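Local structure of Rbam17540 (Bacillus amyloliquefaciens, 2YOY) at residues Q28-V33 with F68-Q73; G85-F90 with T141-V146; S101-Y106 with G158-A163. The protein is a copper-dependent lytic polysaccharide oxygenase of the CBM33 family that probably cleaves cellulose by oxidation. One frame throughout, in Å; residues are numbered along the deposited sequence.

Contact 1. Residues Q28-V33 with F68-Q73; sequences QKYGSV and FGLDKQ
Y30 O rests on G69 CA at 3.5 Å, with 137° at the hydrogen, a CA-H...O contact at the point where the two segments come nearest. The backbones close to 4.4 Å between G31 CA and G69 CA, and glycine at both places makes this possible: a CB on G69 would run into Y30 O, while G31 leaves the end of helix 23-30 with positive phi. Beside the glycines lies the apolar half. L70, its CG anti to the carbonyl carbon (chi1 -65°), carries its methyls to V33: CD2 lies against V33 CG1 at 3.9 Å and near the edge of the Y30 ring, CD2 to CD2 4.2 Å, and CD1 lies against both V33 methyls, the two side chains crossing at about a right angle. Replacing L70 with an alanine would probably open a gap beside V33 CG1 and leave the Y30 ring edge without its neighbour in the loop. The other half is looser and wetter. One water spans the backbones by donating to K29 O at 2.8 Å and to G69 O at 2.7 Å. Outside the pair, D67 accepts from both S32 N and G69 N, and Y30 OH bonds to E17 of helix 10-21. The two segments share no direct hydrogen bond; their join rests on glycine-permitted close approach, methyl packing, the water and D67.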
ATOM      1  N   GLN A  28     -17.586   0.857  -7.347  1.00 10.03           N
ATOM      2  CA  GLN A  28     -17.343   0.559  -8.776  1.00  8.25           C
ATOM      3  C   GLN A  28     -15.882   0.813  -9.149  1.00 17.02           C
ATOM      4  O   GLN A  28     -15.317   0.115  -9.976  1.00 14.95           O
ATOM      5  CB  GLN A  28     -18.286   1.361  -9.682  1.00 15.88           C
ATOM      6  CG  GLN A  28     -19.563   0.576  -9.936  1.00 28.11           C
ATOM      7  CD  GLN A  28     -20.725   1.406 -10.417  1.00 66.96           C
ATOM      8  OE1 GLN A  28     -20.722   2.644 -10.356  1.00 30.73           O
ATOM      9  NE2 GLN A  28     -21.752   0.717 -10.879  1.00 32.43           N
ATOM     10  N   LYS A  29     -15.286   1.798  -8.496  1.00  7.91           N
ATOM     11  CA  LYS A  29     -13.914   2.250  -8.790  1.00  7.80           C
ATOM     12  C   LYS A  29     -12.881   1.417  -7.991  1.00 10.25           C
ATOM     13  O   LYS A  29     -11.826   1.090  -8.519  1.00 13.08           O
ATOM     14  CB  LYS A  29     -13.828   3.753  -8.514  1.00  6.82           C
ATOM     15  CG  LYS A  29     -12.467   4.379  -8.690  1.00 16.03           C
ATOM     16  CD  LYS A  29     -12.566   5.896  -8.535  1.00 15.97           C
ATOM     17  CE  LYS A  29     -11.188   6.535  -8.664  1.00 21.55           C
ATOM     18  NZ  LYS A  29     -11.345   8.019  -8.662  1.00 14.14           N
ATOM     19  N   TYR A  30     -13.169   1.093  -6.731  1.00  9.53           N
ATOM     20  CA  TYR A  30     -12.200   0.488  -5.824  1.00  6.07           C
ATOM     21  C   TYR A  30     -12.524  -0.957  -5.406  1.00  9.88           C
ATOM     22  O   TYR A  30     -11.633  -1.672  -4.905  1.00 10.10           O
ATOM     23  CB  TYR A  30     -12.127   1.301  -4.496  1.00 11.24           C
ATOM     24  CG  TYR A  30     -11.565   2.690  -4.619  1.00 11.00           C
ATOM     25  CD1 TYR A  30     -12.385   3.787  -4.926  1.00  9.04           C
ATOM     26  CD2 TYR A  30     -10.188   2.922  -4.435  1.00  9.08           C
ATOM     27  CE1 TYR A  30     -11.853   5.069  -5.036  1.00 12.46           C
ATOM     28  CE2 TYR A  30      -9.642   4.185  -4.549  1.00  7.56           C
ATOM     29  CZ  TYR A  30     -10.472   5.254  -4.873  1.00  6.12           C
ATOM     30  OH  TYR A  30      -9.943   6.513  -5.003  1.00 10.96           O
ATOM     31  N   GLY A  31     -13.786  -1.366  -5.553  1.00 10.68           N
ATOM     32  CA  GLY A  31     -14.302  -2.574  -4.923  1.00  6.08           C
ATOM     33  C   GLY A  31     -14.589  -2.443  -3.447  1.00  8.16           C
ATOM     34  O   GLY A  31     -14.617  -1.337  -2.912  1.00  9.14           O
ATOM     35  N   SER A  32     -14.814  -3.566  -2.780  1.00 10.26           N
ATOM     36  CA  SER A  32     -15.328  -3.570  -1.421  1.00 11.12           C
ATOM     37  C   SER A  32     -14.410  -3.041  -0.309  1.00 15.72           C
ATOM     38  O   SER A  32     -14.848  -2.870   0.856  1.00 12.08           O
ATOM     39  CB  SER A  32     -15.779  -4.987  -1.058  1.00 12.47           C
ATOM     40  OG  SER A  32     -14.688  -5.897  -1.132  1.00 13.39           O
ATOM     41  N   VAL A  33     -13.147  -2.776  -0.643  1.00 10.99           N
ATOM     42  CA  VAL A  33     -12.248  -2.173   0.308  1.00 10.16           C
ATOM     43  C   VAL A  33     -12.730  -0.839   0.852  1.00 14.29           C
ATOM     44  O   VAL A  33     -12.269  -0.442   1.900  1.00 11.71           O
ATOM     45  CB  VAL A  33     -10.809  -2.041  -0.288  1.00 13.08           C
ATOM     46  CG1 VAL A  33     -10.740  -0.956  -1.373  1.00 13.42           C
ATOM     47  CG2 VAL A  33      -9.810  -1.776   0.816  1.00 11.92           C
ATOM     48  N   PHE A  68     -11.054  -8.100  -5.462  1.00 10.35           N
ATOM     49  CA  PHE A  68      -9.848  -7.856  -6.226  1.00  7.78           C
ATOM     50  C   PHE A  68      -9.848  -6.480  -6.904  1.00 12.64           C
ATOM     51  O   PHE A  68      -9.025  -6.245  -7.798  1.00 10.82           O
ATOM     52  CB  PHE A  68      -9.622  -8.924  -7.324  1.00 10.72           C
ATOM     53  CG  PHE A  68      -9.453 -10.330  -6.805  1.00 17.79           C
ATOM     54  CD1 PHE A  68      -8.587 -10.602  -5.782  1.00  9.62           C
ATOM     55  CD2 PHE A  68     -10.181 -11.378  -7.368  1.00 46.58           C
ATOM     56  CE1 PHE A  68      -8.456 -11.887  -5.268  1.00 17.63           C
ATOM     57  CE2 PHE A  68     -10.050 -12.667  -6.886  1.00 44.22           C
ATOM     58  CZ  PHE A  68      -9.185 -12.924  -5.836  1.00 29.78           C
ATOM     59  N   GLY A  69     -10.731  -5.564  -6.473  1.00 12.05           N
ATOM     60  CA  GLY A  69     -10.824  -4.250  -7.101  1.00 11.81           C
ATOM     61  C   GLY A  69      -9.542  -3.399  -7.174  1.00  4.57           C
ATOM     62  O   GLY A  69      -9.353  -2.687  -8.137  1.00  9.92           O
ATOM     63  N   LEU A  70      -8.720  -3.495  -6.146  1.00 10.32           N
ATOM     64  CA  LEU A  70      -7.490  -2.749  -6.081  1.00  5.81           C
ATOM     65  C   LEU A  70      -6.446  -3.206  -7.127  1.00  8.14           C
ATOM     66  O   LEU A  70      -5.517  -2.460  -7.435  1.00  9.79           O
ATOM     67  CB  LEU A  70      -6.900  -2.749  -4.721  1.00 11.27           C
ATOM     68  CG  LEU A  70      -7.761  -2.029  -3.687  1.00 10.37           C
ATOM     69  CD1 LEU A  70      -7.133  -2.322  -2.338  1.00 15.02           C
ATOM     70  CD2 LEU A  70      -7.853  -0.530  -3.927  1.00 11.56           C
ATOM     71  N   ASP A  71      -6.667  -4.375  -7.717  1.00  9.41           N
ATOM     72  CA  ASP A  71      -5.684  -4.902  -8.634  1.00 10.71           C
ATOM     73  C   ASP A  71      -5.777  -4.338 -10.035  1.00 14.43           C
ATOM     74  O   ASP A  71      -4.857  -4.541 -10.819  1.00 11.97           O
ATOM     75  CB  ASP A  71      -5.745  -6.423  -8.660  1.00 11.37           C
ATOM     76  CG  ASP A  71      -5.343  -7.061  -7.346  1.00 12.67           C
ATOM     77  OD1 ASP A  71      -4.370  -6.585  -6.695  1.00 11.08           O
ATOM     78  OD2 ASP A  71      -5.977  -8.088  -6.980  1.00 12.55           O
ATOM     79  N   LYS A  72      -6.857  -3.606 -10.348  1.00 13.31           N
ATOM     80  CA  LYS A  72      -6.932  -2.918 -11.617  1.00 12.13           C
ATOM     81  C   LYS A  72      -5.746  -2.004 -11.741  1.00 18.74           C
ATOM     82  O   LYS A  72      -5.293  -1.438 -10.761  1.00 10.12           O
ATOM     83  CB  LYS A  72      -8.209  -2.100 -11.750  1.00 14.37           C
ATOM     84  CG  LYS A  72      -9.461  -2.935 -11.917  1.00 25.07           C
ATOM     85  CD  LYS A  72     -10.595  -2.092 -12.505  1.00 31.20           C
ATOM     86  CE  LYS A  72     -11.813  -2.945 -12.825  1.00 48.29           C
ATOM     87  NZ  LYS A  72     -12.864  -2.121 -13.481  1.00 29.31           N
ATOM     88  N   GLN A  73      -5.214  -1.857 -12.941  1.00 10.61           N
ATOM     89  CA  GLN A  73      -4.073  -0.954 -13.120  1.00  7.53           C
ATOM     90  C   GLN A  73      -4.017  -0.358 -14.499  1.00 17.95           C
ATOM     91  O   GLN A  73      -3.769  -1.051 -15.489  1.00 13.09           O
ATOM     92  CB  GLN A  73      -2.777  -1.680 -12.782  1.00  7.82           C
ATOM     93  CG  GLN A  73      -1.516  -0.859 -12.771  1.00  7.15           C
ATOM     94  CD  GLN A  73      -1.554   0.281 -11.762  1.00  8.82           C
ATOM     95  OE1 GLN A  73      -1.850   0.085 -10.585  1.00 10.73           O
ATOM     96  NE2 GLN A  73      -1.321   1.497 -12.259  1.00 11.45           N
TER
HETATM   97  O   HOH W   1     -11.554  -1.601  -9.342  1.00 16.62           O

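Contact 2. Residues G85-F90 with T141-V146; sequences GGFNTF and THKIFV
F87 and K143 meet on the outer face of an antiparallel ribbon, 86-90 with 141-146, that forms one edge of the three-stranded sheet in this immunoglobulin-like beta-sandwich. Three hydrogen-bonded pairs, G86 with V146, N88 with I144 and F90 with H142, fix the register, and the non-hydrogen-bonded pairs between them carry the exposed side chains. F87 can be followed outward. Its CB has K143 CE as its neighbour; CG comes to 3.5 Å from the same carbon; CD1 meets K143 CG at 3.6 Å. Farther out K143 CE still lies against CE1 (3.8 Å) and CZ, while F145 joins from the opposite face, its CB 3.9 Å from CE1 and its CD1 4.1 Å from CZ. The ring is therefore sandwiched. K143 CE sits over one face, and K143 NZ makes a cation-pi contact 4.2 Å from the F87 centroid, 5° off the normal; CG anti to the backbone N (chi1 -175°) and an extended chain bring the lysine there. Over the opposite face stands the edge of F145, a T-shaped pair with planes at 85°, while the F145 ring itself takes a CH-pi contact from G86 CA. The inner face is mostly apolar: F90 crosses I144 and V146 and, with V146, packs on I156 of strand 154-162. Its polar exceptions are H142, whose ND1 bonds to Y105 OH, and N88, whose ND2 bonds to R84 O. At G86 O two donors arrive from opposite faces of the carbonyl plane, V146 N at 2.8 Å and N88 ND2 at 3.1 Å.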
ATOM      1  N   GLY A  85      10.410  14.153  -4.223  1.00 12.36           N
ATOM      2  CA  GLY A  85      11.488  13.177  -4.003  1.00 14.19           C
ATOM      3  C   GLY A  85      12.221  13.513  -2.724  1.00 17.34           C
ATOM      4  O   GLY A  85      12.137  14.605  -2.251  1.00 15.90           O
ATOM      5  N   GLY A  86      12.944  12.556  -2.154  1.00 15.64           N
ATOM      6  CA  GLY A  86      13.668  12.810  -0.928  1.00  9.54           C
ATOM      7  C   GLY A  86      12.993  12.218   0.265  1.00 12.71           C
ATOM      8  O   GLY A  86      12.113  11.367   0.134  1.00 12.25           O
ATOM      9  N   PHE A  87      13.358  12.693   1.449  1.00 10.80           N
ATOM     10  CA  PHE A  87      12.768  12.187   2.665  1.00 12.04           C
ATOM     11  C   PHE A  87      11.291  12.545   2.781  1.00 17.05           C
ATOM     12  O   PHE A  87      10.868  13.668   2.497  1.00 16.04           O
ATOM     13  CB  PHE A  87      13.499  12.661   3.905  1.00 16.53           C
ATOM     14  CG  PHE A  87      14.766  11.890   4.206  1.00 17.82           C
ATOM     15  CD1 PHE A  87      14.724  10.526   4.534  1.00 16.65           C
ATOM     16  CD2 PHE A  87      15.992  12.546   4.233  1.00 28.79           C
ATOM     17  CE1 PHE A  87      15.896   9.830   4.856  1.00 14.13           C
ATOM     18  CE2 PHE A  87      17.155  11.852   4.549  1.00 21.51           C
ATOM     19  CZ  PHE A  87      17.095  10.513   4.875  1.00 14.80           C
ATOM     20  N   ASN A  88      10.498  11.548   3.143  1.00 11.68           N
ATOM     21  CA  ASN A  88       9.058  11.727   3.297  1.00 11.22           C
ATOM     22  C   ASN A  88       8.670  10.936   4.466  1.00 16.48           C
ATOM     23  O   ASN A  88       9.402   9.986   4.809  1.00 12.03           O
ATOM     24  CB  ASN A  88       8.350  11.169   2.053  1.00 11.08           C
ATOM     25  CG  ASN A  88       8.186  12.225   0.979  1.00 18.28           C
ATOM     26  OD1 ASN A  88       7.255  13.092   1.032  1.00 15.41           O
ATOM     27  ND2 ASN A  88       9.123  12.216   0.026  1.00 11.61           N
ATOM     28  N   THR A  89       7.535  11.277   5.092  1.00 11.88           N
ATOM     29  CA  THR A  89       7.039  10.441   6.177  1.00 10.40           C
ATOM     30  C   THR A  89       5.815   9.632   5.761  1.00  9.53           C
ATOM     31  O   THR A  89       5.006  10.084   4.964  1.00  9.63           O
ATOM     32  CB  THR A  89       6.661  11.284   7.381  1.00 13.99           C
ATOM     33  OG1 THR A  89       5.704  12.255   6.946  1.00 18.79           O
ATOM     34  CG2 THR A  89       7.896  11.980   7.933  1.00 22.43           C
ATOM     35  N   PHE A  90       5.697   8.447   6.349  1.00  9.27           N
ATOM     36  CA  PHE A  90       4.606   7.501   6.053  1.00 10.46           C
ATOM     37  C   PHE A  90       4.014   7.137   7.399  1.00  9.30           C
ATOM     38  O   PHE A  90       4.675   6.509   8.221  1.00 12.61           O
ATOM     39  CB  PHE A  90       5.137   6.261   5.299  1.00 11.48           C
ATOM     40  CG  PHE A  90       5.668   6.604   3.976  1.00  6.29           C
ATOM     41  CD1 PHE A  90       6.939   7.157   3.824  1.00 12.54           C
ATOM     42  CD2 PHE A  90       4.869   6.443   2.816  1.00  8.22           C
ATOM     43  CE1 PHE A  90       7.399   7.538   2.573  1.00 14.64           C
ATOM     44  CE2 PHE A  90       5.347   6.836   1.559  1.00 10.44           C
ATOM     45  CZ  PHE A  90       6.611   7.374   1.433  1.00 14.91           C
ATOM     46  N   THR A 141       5.024   6.356  12.513  1.00 14.19           N
ATOM     47  CA  THR A 141       5.450   7.147  11.343  1.00 15.91           C
ATOM     48  C   THR A 141       6.894   6.832  10.993  1.00 11.10           C
ATOM     49  O   THR A 141       7.748   6.827  11.871  1.00 14.19           O
ATOM     50  CB  THR A 141       5.330   8.647  11.672  1.00 11.92           C
ATOM     51  OG1 THR A 141       3.961   8.979  11.899  1.00 14.59           O
ATOM     52  CG2 THR A 141       5.856   9.535  10.544  1.00 13.83           C
ATOM     53  N   HIS A 142       7.160   6.529   9.712  1.00  7.38           N
ATOM     54  CA  HIS A 142       8.457   6.141   9.241  1.00  5.25           C
ATOM     55  C   HIS A 142       9.014   7.159   8.259  1.00  8.23           C
ATOM     56  O   HIS A 142       8.287   7.655   7.405  1.00 13.82           O
ATOM     57  CB  HIS A 142       8.332   4.789   8.521  1.00 12.53           C
ATOM     58  CG  HIS A 142       7.642   3.768   9.356  1.00 15.69           C
ATOM     59  ND1 HIS A 142       6.655   2.955   8.865  1.00 13.68           N
ATOM     60  CD2 HIS A 142       7.717   3.509  10.684  1.00 18.20           C
ATOM     61  CE1 HIS A 142       6.189   2.194   9.830  1.00  9.53           C
ATOM     62  NE2 HIS A 142       6.798   2.524  10.952  1.00 17.21           N
ATOM     63  N   LYS A 143      10.313   7.413   8.351  1.00  9.29           N
ATOM     64  CA  LYS A 143      11.010   8.354   7.445  1.00  8.59           C
ATOM     65  C   LYS A 143      11.744   7.539   6.443  1.00 15.26           C
ATOM     66  O   LYS A 143      12.644   6.816   6.794  1.00 10.52           O
ATOM     67  CB  LYS A 143      12.020   9.152   8.251  1.00 18.35           C
ATOM     68  CG  LYS A 143      12.733  10.249   7.485  1.00 23.56           C
ATOM     69  CD  LYS A 143      13.695  10.945   8.436  1.00 43.32           C
ATOM     70  CE  LYS A 143      14.596  11.940   7.737  1.00 34.32           C
ATOM     71  NZ  LYS A 143      15.766  12.206   8.600  1.00 38.14           N
ATOM     72  N   ILE A 144      11.290   7.645   5.202  1.00  7.88           N
ATOM     73  CA  ILE A 144      11.764   6.862   4.096  1.00 10.50           C
ATOM     74  C   ILE A 144      12.231   7.825   2.991  1.00 13.92           C
ATOM     75  O   ILE A 144      11.541   8.823   2.640  1.00 11.37           O
ATOM     76  CB  ILE A 144      10.638   5.982   3.600  1.00  8.77           C
ATOM     77  CG1 ILE A 144      10.122   5.004   4.677  1.00 11.17           C
ATOM     78  CG2 ILE A 144      11.041   5.176   2.366  1.00  9.21           C
ATOM     79  CD1 ILE A 144      11.083   3.913   5.114  1.00  6.25           C
ATOM     80  N   PHE A 145      13.376   7.486   2.403  1.00  9.46           N
ATOM     81  CA  PHE A 145      13.900   8.271   1.310  1.00  6.73           C
ATOM     82  C   PHE A 145      13.307   7.826  -0.018  1.00 18.30           C
ATOM     83  O   PHE A 145      13.476   6.712  -0.424  1.00 13.17           O
ATOM     84  CB  PHE A 145      15.430   8.223   1.300  1.00  5.06           C
ATOM     85  CG  PHE A 145      16.036   9.294   0.426  1.00  5.00           C
ATOM     86  CD1 PHE A 145      16.282  10.544   0.903  1.00  9.76           C
ATOM     87  CD2 PHE A 145      16.335   9.007  -0.902  1.00 12.67           C
ATOM     88  CE1 PHE A 145      16.838  11.526   0.069  1.00 13.96           C
ATOM     89  CE2 PHE A 145      16.918   9.981  -1.746  1.00 15.40           C
ATOM     90  CZ  PHE A 145      17.186  11.222  -1.234  1.00 16.08           C
ATOM     91  N   VAL A 146      12.544   8.686  -0.680  1.00 15.98           N
ATOM     92  CA  VAL A 146      11.940   8.305  -1.938  1.00  6.68           C
ATOM     93  C   VAL A 146      12.969   8.733  -3.037  1.00 11.49           C
ATOM     94  O   VAL A 146      13.403   9.888  -3.056  1.00 13.28           O
ATOM     95  CB  VAL A 146      10.643   9.093  -2.172  1.00 10.61           C
ATOM     96  CG1 VAL A 146      10.101   8.924  -3.598  1.00 14.79           C
ATOM     97  CG2 VAL A 146       9.584   8.847  -1.080  1.00 13.57           C
TER

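Contact 3. Residues S101-Y106 with G158-A163; sequences SKWHYY and GVWDVA
H104 lays one face of its imidazole over V159, whose CB stands 3.7 Å from the ring centroid in a CH-pi contact; over the opposite face K102 CE lies 3.6 Å above the plane, toward the rim. Two polar partners hold the ring in its own plane. NE2 donates to D161 OD1 at 2.9 Å, nearly straight at 172°, and ND1 is hydrogen-bonded to Y106 OH at 2.7 Å. With CG between the backbone N and the carbonyl carbon (chi1 43°), the imidazole swings over the neighbouring strand, where it can reach the carboxylate. The ring and carboxylate planes are almost perpendicular, and NE2 meets OD1 from above the carboxylate plane. K102 NZ stays 4.5 Å from D161 OD2, beyond a salt bridge, and would probably favour the anionic form of the carboxylate. Rotation of H104 is thus restrained at both nitrogens and both faces.

On the other face of the sheet W103 and W160 lie side by side, their planes only 19° apart but slid so that overlap is slight; W160 CD1 comes over the W103 ring, 3.4 Å from NE1. That NE1 bonds to Y94 OH, and W160 NE1 to T100 OG1. Farther along, G158 CA lies obliquely against the Y105 ring, 3.8 Å from CD2, where a CB would be tight. Paired backbone bonds between H104 and V159 set the antiparallel register.

The W160 side chain is about 5 Å from the copper (I) ion, which H1 and H98 bind, and V162 touches H98. Strand 100-108 lies between 123-130 and 154-162 here; the latter continues the sheet to 167-177, from which F169 stacks on W160 and A168 touches V159 and D161.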
ATOM      1  N   SER A 101       7.150  -7.134  13.315  1.00  8.78           N
ATOM      2  CA  SER A 101       8.530  -7.490  13.048  1.00 12.92           C
ATOM      3  C   SER A 101       9.243  -6.449  12.188  1.00 18.27           C
ATOM      4  O   SER A 101      10.394  -6.127  12.435  1.00 13.62           O
ATOM      5  CB  SER A 101       8.641  -8.872  12.420  1.00 24.00           C
ATOM      6  OG  SER A 101       7.857  -8.946  11.269  1.00 26.36           O
ATOM      7  N   LYS A 102       8.565  -5.928  11.170  1.00 13.84           N
ATOM      8  CA  LYS A 102       9.174  -4.875  10.336  1.00 11.92           C
ATOM      9  C   LYS A 102       8.148  -4.238   9.432  1.00 11.81           C
ATOM     10  O   LYS A 102       7.069  -4.783   9.196  1.00 13.52           O
ATOM     11  CB  LYS A 102      10.338  -5.396   9.472  1.00 11.83           C
ATOM     12  CG  LYS A 102       9.940  -6.327   8.342  1.00 15.21           C
ATOM     13  CD  LYS A 102      11.137  -6.722   7.495  1.00 11.71           C
ATOM     14  CE  LYS A 102      10.707  -7.517   6.297  1.00 29.20           C
ATOM     15  NZ  LYS A 102      11.852  -7.892   5.432  1.00 29.63           N
ATOM     16  N   TRP A 103       8.498  -3.063   8.930  1.00 10.27           N
ATOM     17  CA  TRP A 103       7.861  -2.498   7.779  1.00  9.33           C
ATOM     18  C   TRP A 103       8.899  -2.309   6.681  1.00 11.99           C
ATOM     19  O   TRP A 103      10.108  -2.184   6.924  1.00 10.06           O
ATOM     20  CB  TRP A 103       7.232  -1.144   8.061  1.00 14.16           C
ATOM     21  CG  TRP A 103       6.199  -1.048   9.134  1.00 10.00           C
ATOM     22  CD1 TRP A 103       4.836  -0.928   8.953  1.00  7.97           C
ATOM     23  CD2 TRP A 103       6.422  -0.886  10.553  1.00  9.75           C
ATOM     24  NE1 TRP A 103       4.212  -0.727  10.162  1.00  9.76           N
ATOM     25  CE2 TRP A 103       5.152  -0.703  11.158  1.00 10.66           C
ATOM     26  CE3 TRP A 103       7.559  -0.852  11.351  1.00 10.28           C
ATOM     27  CZ2 TRP A 103       4.998  -0.486  12.556  1.00 12.62           C
ATOM     28  CZ3 TRP A 103       7.402  -0.666  12.752  1.00 11.41           C
ATOM     29  CH2 TRP A 103       6.137  -0.501  13.319  1.00 12.45           C
ATOM     30  N   HIS A 104       8.427  -2.400   5.457  1.00  9.68           N
ATOM     31  CA  HIS A 104       9.302  -2.298   4.272  1.00  8.45           C
ATOM     32  C   HIS A 104       8.589  -1.611   3.126  1.00  7.11           C
ATOM     33  O   HIS A 104       7.385  -1.815   2.893  1.00  8.48           O
ATOM     34  CB  HIS A 104       9.967  -3.650   3.906  1.00 13.82           C
ATOM     35  CG  HIS A 104       9.063  -4.848   3.972  1.00 10.54           C
ATOM     36  ND1 HIS A 104       9.018  -5.780   2.957  1.00 12.27           N
ATOM     37  CD2 HIS A 104       8.216  -5.303   4.937  1.00  7.20           C
ATOM     38  CE1 HIS A 104       8.144  -6.724   3.264  1.00 10.69           C
ATOM     39  NE2 HIS A 104       7.668  -6.472   4.473  1.00 14.45           N
ATOM     40  N   TYR A 105       9.323  -0.734   2.442  1.00  6.57           N
ATOM     41  CA  TYR A 105       8.785   0.182   1.442  1.00  6.85           C
ATOM     42  C   TYR A 105       9.532   0.024   0.120  1.00  7.45           C
ATOM     43  O   TYR A 105      10.760  -0.101   0.106  1.00  8.50           O
ATOM     44  CB  TYR A 105       8.940   1.639   1.922  1.00  8.36           C
ATOM     45  CG  TYR A 105       8.049   1.998   3.132  1.00  6.17           C
ATOM     46  CD1 TYR A 105       8.472   1.768   4.409  1.00  3.86           C
ATOM     47  CD2 TYR A 105       6.787   2.542   2.959  1.00 11.87           C
ATOM     48  CE1 TYR A 105       7.703   2.067   5.487  1.00  7.21           C
ATOM     49  CE2 TYR A 105       5.955   2.838   4.066  1.00 10.81           C
ATOM     50  CZ  TYR A 105       6.432   2.565   5.320  1.00 12.60           C
ATOM     51  OH  TYR A 105       5.725   2.879   6.437  1.00 10.47           O
ATOM     52  N   TYR A 106       8.762   0.045  -0.965  1.00  5.70           N
ATOM     53  CA  TYR A 106       9.227  -0.158  -2.302  1.00 10.80           C
ATOM     54  C   TYR A 106       8.652   0.973  -3.172  1.00 13.39           C
ATOM     55  O   TYR A 106       7.587   1.508  -2.876  1.00 11.28           O
ATOM     56  CB  TYR A 106       8.726  -1.482  -2.836  1.00  9.43           C
ATOM     57  CG  TYR A 106       9.078  -2.683  -1.974  1.00  8.01           C
ATOM     58  CD1 TYR A 106       8.398  -2.953  -0.782  1.00  7.05           C
ATOM     59  CD2 TYR A 106      10.156  -3.489  -2.279  1.00 10.13           C
ATOM     60  CE1 TYR A 106       8.781  -3.995   0.045  1.00  8.31           C
ATOM     61  CE2 TYR A 106      10.497  -4.556  -1.480  1.00 11.33           C
ATOM     62  CZ  TYR A 106       9.818  -4.801  -0.326  1.00 14.11           C
ATOM     63  OH  TYR A 106      10.172  -5.827   0.490  1.00 10.68           O
ATOM     64  N   GLY A 158       3.890   0.243   0.661  1.00  9.96           N
ATOM     65  CA  GLY A 158       4.245  -0.102   2.007  1.00  6.42           C
ATOM     66  C   GLY A 158       3.749  -1.420   2.524  1.00  4.56           C
ATOM     67  O   GLY A 158       2.582  -1.746   2.344  1.00  8.74           O
ATOM     68  N   VAL A 159       4.646  -2.169   3.165  1.00  9.78           N
ATOM     69  CA  VAL A 159       4.321  -3.472   3.700  1.00 11.84           C
ATOM     70  C   VAL A 159       4.565  -3.521   5.227  1.00  5.59           C
ATOM     71  O   VAL A 159       5.627  -3.158   5.703  1.00  8.50           O
ATOM     72  CB  VAL A 159       5.103  -4.570   2.976  1.00  6.50           C
ATOM     73  CG1 VAL A 159       4.607  -5.948   3.421  1.00 10.16           C
ATOM     74  CG2 VAL A 159       4.974  -4.470   1.443  1.00  7.63           C
ATOM     75  N   TRP A 160       3.579  -4.012   5.973  1.00  8.63           N
ATOM     76  CA  TRP A 160       3.643  -4.132   7.394  1.00 12.66           C
ATOM     77  C   TRP A 160       3.590  -5.634   7.724  1.00 13.17           C
ATOM     78  O   TRP A 160       2.571  -6.284   7.470  1.00 10.75           O
ATOM     79  CB  TRP A 160       2.474  -3.374   8.004  1.00  8.26           C
ATOM     80  CG  TRP A 160       2.212  -3.653   9.480  1.00 12.33           C
ATOM     81  CD1 TRP A 160       3.141  -3.941  10.422  1.00 11.31           C
ATOM     82  CD2 TRP A 160       0.933  -3.691  10.142  1.00  9.24           C
ATOM     83  NE1 TRP A 160       2.535  -4.136  11.624  1.00 11.09           N
ATOM     84  CE2 TRP A 160       1.182  -3.996  11.484  1.00  6.86           C
ATOM     85  CE3 TRP A 160      -0.387  -3.486   9.723  1.00  8.30           C
ATOM     86  CZ2 TRP A 160       0.152  -4.123  12.433  1.00 10.37           C
ATOM     87  CZ3 TRP A 160      -1.414  -3.612  10.644  1.00 13.97           C
ATOM     88  CH2 TRP A 160      -1.125  -3.912  12.007  1.00 13.49           C
ATOM     89  N   ASP A 161       4.685  -6.169   8.252  1.00  9.00           N
ATOM     90  CA  ASP A 161       4.749  -7.584   8.667  1.00 11.17           C
ATOM     91  C   ASP A 161       4.365  -7.750  10.129  1.00 13.06           C
ATOM     92  O   ASP A 161       4.965  -7.114  11.001  1.00 11.04           O
ATOM     93  CB  ASP A 161       6.176  -8.120   8.520  1.00 12.25           C
ATOM     94  CG  ASP A 161       6.572  -8.403   7.085  1.00 13.86           C
ATOM     95  OD1 ASP A 161       5.840  -8.009   6.120  1.00 12.49           O
ATOM     96  OD2 ASP A 161       7.700  -8.976   6.913  1.00 17.58           O
ATOM     97  N   VAL A 162       3.423  -8.650  10.388  1.00 11.66           N
ATOM     98  CA  VAL A 162       2.988  -8.978  11.773  1.00 10.74           C
ATOM     99  C   VAL A 162       3.943 -10.033  12.337  1.00 11.87           C
ATOM    100  O   VAL A 162       4.305 -11.025  11.668  1.00 16.58           O
ATOM    101  CB  VAL A 162       1.519  -9.476  11.778  1.00 11.51           C
ATOM    102  CG1 VAL A 162       1.081  -9.876  13.187  1.00 15.46           C
ATOM    103  CG2 VAL A 162       0.597  -8.418  11.216  1.00 12.84           C
ATOM    104  N   ALA A 163       4.414  -9.774  13.545  1.00 13.93           N
ATOM    105  CA  ALA A 163       5.476 -10.600  14.168  1.00 18.09           C
ATOM    106  C   ALA A 163       5.018 -12.042  14.468  1.00 14.29           C
ATOM    107  O   ALA A 163       5.782 -13.017  14.318  1.00 17.71           O
ATOM    108  CB  ALA A 163       5.875  -9.948  15.461  1.00 17.52           C
TER

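Overall arrangement
Contacts 2 and 3 both pair beta strands and touch each other: H142 ND1 and Y105 OH come within 2.6 Å, a probable hydrogen bond between the two sheets of the sandwich. Strands 86-94 and 100-108 follow each other, as do 141-146 and 154-162, so the pairings cross along the chain. Contact 3 is the more buried and lies nearest the copper, with its histidine and carboxylate bonded to each other; contact 2 is half surface, showing its cation-pi and aromatic cluster outside and a mostly apolar face inside. Contact 1, also buried, lies across the chain's centre from both, about 22 Å from contact 3 between centres, and joins helix to loop by close glycine backbones, methyl packing and a water instead of strand pairing.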